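Local coordinates for heme-binding protein A / AI-2 binding protein A (Helicobacter pylori SS1, PDB 6OFQ) that binds the peptide STSA and probably delivers short peptides in the periplasm to an ABC transporter for import, at residues A[307-310]-A[311-314]. Numbering follows the deposited sequence.
Sequences NPLV and RLAI
R311 N donates to N307 O across 3.1 Å, closing the first turn of helix 308-317, and the ladder goes on without interruption: L312 N to P308 O, A313 N to L309 O and I314 N to V310 O, each from residue i+4 back to residue i. The R311 N to N307 O bond is nearly straight, with an N-H...O angle of 166°, and lies in the carbonyl plane of N307. N307 itself is the N-cap. N307 OD1 accepts a hydrogen bond from L309 N at 2.9 Å, giving a partner to an NH of the first turn that has no preceding carbonyl within the helix.

The side chain of R311 runs back toward the helix start. A bend at chi3 (-59°) folds its guanidinium over the backbone of P308. P308 CA sits 3.8 Å above the centre of the guanidinium plane. R311 NH2 comes within 3.9 Å of P308 CG. Hydrogen bonds from NH1 to F305 O and from NH2 to D494 O, with a weak one from NE to A495 O, fix the rotation of the group and tie the helix start to the end of helix 477-494. On another side of the helix, L309 CD2 loosely approaches L312 CD1 at 4.4 Å, and L309 and A313 pack on helix 357-366. V310 CG1, anti to its own N (chi1 172°), reaches forward to I314 CD1 at 4.0 Å. Together these features make an asparagine N-capped helix start, anchored by arginine to main-chain carbonyls, in a lobe of this type II periplasmic binding protein.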
loop_
_atom_site.group_PDB
_atom_site.type_symbol
_atom_site.label_atom_id
_atom_site.label_comp_id
_atom_site.label_asym_id
_atom_site.label_seq_id
_atom_site.Cartn_x
_atom_site.Cartn_y
_atom_site.Cartn_z
ATOM N N ASN A 307 8.041 4.019 -26.948
ATOM C CA ASN A 307 7.886 3.181 -28.138
ATOM C C ASN A 307 7.466 1.800 -27.675
ATOM O O ASN A 307 8.276 1.064 -27.073
ATOM C CB ASN A 307 9.200 3.147 -28.895
ATOM C CG ASN A 307 9.074 2.436 -30.230
ATOM O OD1 ASN A 307 8.311 1.524 -30.397
ATOM N ND2 ASN A 307 9.781 2.944 -31.224
ATOM N N PRO A 308 6.243 1.341 -27.974
ATOM C CA PRO A 308 5.771 0.039 -27.589
ATOM C C PRO A 308 6.734 -1.070 -27.995
ATOM O O PRO A 308 6.822 -2.081 -27.331
ATOM C CB PRO A 308 4.396 -0.135 -28.295
ATOM C CG PRO A 308 4.037 1.248 -28.623
ATOM C CD PRO A 308 5.242 2.113 -28.750
ATOM N N LEU A 309 7.397 -0.939 -29.147
ATOM C CA LEU A 309 8.241 -2.048 -29.607
ATOM C C LEU A 309 9.454 -2.172 -28.701
ATOM O O LEU A 309 9.934 -3.292 -28.482
ATOM C CB LEU A 309 8.727 -1.821 -31.022
ATOM C CG LEU A 309 7.672 -1.952 -32.113
ATOM C CD1 LEU A 309 8.312 -1.935 -33.482
ATOM C CD2 LEU A 309 6.668 -3.076 -31.974
ATOM N N VAL A 310 9.948 -1.049 -28.190
ATOM C CA VAL A 310 11.025 -1.108 -27.201
ATOM C C VAL A 310 10.584 -1.819 -25.937
ATOM O O VAL A 310 11.283 -2.687 -25.335
ATOM C CB VAL A 310 11.615 0.274 -26.910
ATOM C CG1 VAL A 310 12.589 0.188 -25.735
ATOM C CG2 VAL A 310 12.376 0.845 -28.109
ATOM N N ARG A 311 9.391 -1.428 -25.506
ATOM C CA ARG A 311 8.817 -2.062 -24.323
ATOM C C ARG A 311 8.693 -3.560 -24.460
ATOM O O ARG A 311 8.967 -4.339 -23.525
ATOM C CB ARG A 311 7.554 -1.351 -23.871
ATOM C CG ARG A 311 7.674 0.115 -23.584
ATOM C CD ARG A 311 6.478 0.692 -22.875
ATOM N NE ARG A 311 5.217 0.562 -23.588
ATOM C CZ ARG A 311 4.623 1.541 -24.246
ATOM N NH1 ARG A 311 5.182 2.701 -24.503
ATOM N NH2 ARG A 311 3.453 1.259 -24.787
ATOM N N LEU A 312 8.125 -3.956 -25.596
ATOM C CA LEU A 312 7.971 -5.358 -25.864
ATOM C C LEU A 312 9.316 -6.072 -25.903
ATOM O O LEU A 312 9.441 -7.164 -25.378
ATOM C CB LEU A 312 7.155 -5.586 -27.138
ATOM C CG LEU A 312 5.690 -5.195 -27.050
ATOM C CD1 LEU A 312 5.089 -5.127 -28.433
ATOM C CD2 LEU A 312 4.907 -6.206 -26.237
ATOM N N ALA A 313 10.319 -5.442 -26.505
ATOM C CA ALA A 313 11.628 -6.092 -26.551
ATOM C C ALA A 313 12.155 -6.386 -25.157
ATOM O O ALA A 313 12.616 -7.482 -24.848
ATOM C CB ALA A 313 12.554 -5.155 -27.303
ATOM N N ILE A 314 12.016 -5.387 -24.301
ATOM C CA ILE A 314 12.457 -5.484 -22.891
ATOM C C ILE A 314 11.663 -6.590 -22.196
ATOM O O ILE A 314 12.279 -7.428 -21.514
ATOM C CB ILE A 314 12.290 -4.142 -22.167
ATOM C CG1 ILE A 314 13.314 -3.115 -22.696
ATOM C CG2 ILE A 314 12.440 -4.282 -20.644
ATOM C CD1 ILE A 314 13.153 -1.685 -22.234
#